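Local coordinates for SufC protein (Thermus thermophilus, PDB 2D2E), which is an atypical cytoplasmic ABC-type ATPase that binds and hydrolyses ATP, probably powering iron-sulfur cluster assembly as part of the Suf machinery, at residues L103-Q106 against A107-R111. Sequence-based numbering, arbitrary orientation.
Sequences LALQ and AKLGR
Two successive backbone N-H groups converge on the carbonyl oxygen of Gln-106: Gly-110 N lies 2.9 Å from Gln-106 O in a bent bond, and Arg-111 N adds a weak one to the same O at 3.4 Å. This illustrates how a helix can stop, here at the C-terminal end of helix 97-109. Gly-110, the first residue to leave helical geometry, has positive phi (73°) and turns the chain so that Arg-111 N reaches that oxygen. The returning carbonyl then meets Gln-106, Arg-111 O touching Gln-106 CG at 3.4 Å and making a CA-H...O contact with its CA.

One residue earlier, Leu-109 N bonds to Leu-105 O (2.9 Å), while the two leucines cross at a slant, CD1 of Leu-109 packing 3.7 Å from CG of Leu-105. In Leu-109, chi1 (-65°) puts CG beside the backbone N and chi2 (178°) extends CD1 to 3.6 Å above one face of the Arg-111 guanidinium, near its rim. An alanine at Leu-109 is likely to open a gap beside CG and CD1 of Leu-105 and take away the methyl over that face. Arg-111 also forms a salt bridge with Glu-117 of helix 115-129. One sound and one weak N-H thus satisfy Gln-106 O, while leucine packing and the salt bridge tie the exposed turn to its neighbours.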
ATOM      1  N   LEU A 103      -8.116  -9.912  15.965  1.00 14.28           N
ATOM      2  CA  LEU A 103      -6.832 -10.600  15.995  1.00 18.93           C
ATOM      3  C   LEU A 103      -5.762  -9.715  15.352  1.00 18.58           C
ATOM      4  O   LEU A 103      -4.652  -9.596  15.882  1.00 16.81           O
ATOM      5  CB  LEU A 103      -6.914 -11.936  15.235  1.00 22.10           C
ATOM      6  CG  LEU A 103      -5.609 -12.735  15.093  1.00 30.24           C
ATOM      7  CD1 LEU A 103      -5.022 -12.956  16.466  1.00 37.40           C
ATOM      8  CD2 LEU A 103      -5.862 -14.082  14.442  1.00 33.08           C
ATOM      9  N   ALA A 104      -6.096  -9.102  14.213  1.00 13.54           N
ATOM     10  CA  ALA A 104      -5.155  -8.232  13.509  1.00 13.63           C
ATOM     11  C   ALA A 104      -4.786  -7.016  14.338  1.00 12.72           C
ATOM     12  O   ALA A 104      -3.631  -6.621  14.367  1.00 14.80           O
ATOM     13  CB  ALA A 104      -5.742  -7.776  12.155  1.00 12.07           C
ATOM     14  N   LEU A 105      -5.774  -6.402  14.990  1.00 12.57           N
ATOM     15  CA  LEU A 105      -5.494  -5.223  15.791  1.00 10.98           C
ATOM     16  C   LEU A 105      -4.664  -5.573  17.027  1.00 16.06           C
ATOM     17  O   LEU A 105      -3.758  -4.823  17.383  1.00 17.94           O
ATOM     18  CB  LEU A 105      -6.802  -4.535  16.199  1.00 14.18           C
ATOM     19  CG  LEU A 105      -6.724  -3.222  16.967  1.00 18.75           C
ATOM     20  CD1 LEU A 105      -6.135  -2.129  16.069  1.00 16.92           C
ATOM     21  CD2 LEU A 105      -8.131  -2.844  17.450  1.00 18.84           C
ATOM     22  N   GLN A 106      -4.954  -6.712  17.663  1.00 15.31           N
ATOM     23  CA  GLN A 106      -4.206  -7.146  18.862  1.00 14.58           C
ATOM     24  C   GLN A 106      -2.754  -7.472  18.514  1.00 20.09           C
ATOM     25  O   GLN A 106      -1.847  -7.230  19.311  1.00 16.98           O
ATOM     26  CB  GLN A 106      -4.871  -8.371  19.502  1.00 15.40           C
ATOM     27  CG  GLN A 106      -6.194  -8.029  20.173  1.00 13.92           C
ATOM     28  CD  GLN A 106      -6.808  -9.178  20.959  1.00 16.49           C
ATOM     29  OE1 GLN A 106      -6.420 -10.354  20.817  1.00 21.15           O
ATOM     30  NE2 GLN A 106      -7.786  -8.851  21.779  1.00 13.97           N
ATOM     31  N   ALA A 107      -2.543  -8.020  17.326  1.00 15.71           N
ATOM     32  CA  ALA A 107      -1.190  -8.348  16.875  1.00 17.56           C
ATOM     33  C   ALA A 107      -0.401  -7.056  16.649  1.00 23.41           C
ATOM     34  O   ALA A 107       0.768  -6.938  17.055  1.00 23.13           O
ATOM     35  CB  ALA A 107      -1.252  -9.166  15.573  1.00 17.55           C
ATOM     36  N   LYS A 108      -1.047  -6.077  16.017  1.00 19.82           N
ATOM     37  CA  LYS A 108      -0.404  -4.802  15.728  1.00 26.80           C
ATOM     38  C   LYS A 108      -0.115  -3.988  16.995  1.00 27.60           C
ATOM     39  O   LYS A 108       0.919  -3.323  17.092  1.00 30.58           O
ATOM     40  CB  LYS A 108      -1.286  -4.002  14.757  1.00 24.82           C
ATOM     41  CG  LYS A 108      -0.604  -2.826  14.055  1.00 37.77           C
ATOM     42  CD  LYS A 108      -0.790  -1.529  14.815  1.00 37.17           C
ATOM     43  CE  LYS A 108      -0.186  -0.347  14.064  1.00 40.43           C
ATOM     44  NZ  LYS A 108      -0.332   0.911  14.845  1.00 38.89           N
ATOM     45  N   LEU A 109      -1.013  -4.058  17.972  1.00 28.40           N
ATOM     46  CA  LEU A 109      -0.863  -3.305  19.219  1.00 27.35           C
ATOM     47  C   LEU A 109      -0.050  -4.004  20.318  1.00 31.67           C
ATOM     48  O   LEU A 109       0.402  -3.353  21.269  1.00 33.13           O
ATOM     49  CB  LEU A 109      -2.251  -2.922  19.755  1.00 25.26           C
ATOM     50  CG  LEU A 109      -3.105  -1.963  18.913  1.00 23.93           C
ATOM     51  CD1 LEU A 109      -4.471  -1.732  19.561  1.00 20.05           C
ATOM     52  CD2 LEU A 109      -2.371  -0.630  18.761  1.00 29.38           C
ATOM     53  N   GLY A 110       0.126  -5.319  20.199  1.00 27.23           N
ATOM     54  CA  GLY A 110       0.883  -6.070  21.194  1.00 27.93           C
ATOM     55  C   GLY A 110       0.168  -6.275  22.522  1.00 30.16           C
ATOM     56  O   GLY A 110       0.812  -6.493  23.561  1.00 27.68           O
ATOM     57  N   ARG A 111      -1.162  -6.219  22.509  1.00 20.67           N
ATOM     58  CA  ARG A 111      -1.933  -6.391  23.732  1.00 23.73           C
ATOM     59  C   ARG A 111      -3.363  -6.794  23.417  1.00 20.47           C
ATOM     60  O   ARG A 111      -3.799  -6.736  22.264  1.00 22.48           O
ATOM     61  CB  ARG A 111      -1.957  -5.083  24.528  1.00 25.64           C
ATOM     62  CG  ARG A 111      -2.585  -3.912  23.774  1.00 28.44           C
ATOM     63  CD  ARG A 111      -2.842  -2.732  24.691  1.00 25.20           C
ATOM     64  NE  ARG A 111      -3.250  -1.547  23.947  1.00 23.38           N
ATOM     65  CZ  ARG A 111      -4.491  -1.315  23.522  1.00 19.75           C
ATOM     66  NH1 ARG A 111      -5.469  -2.183  23.769  1.00 22.25           N
ATOM     67  NH2 ARG A 111      -4.751  -0.211  22.842  1.00 20.16           N
TER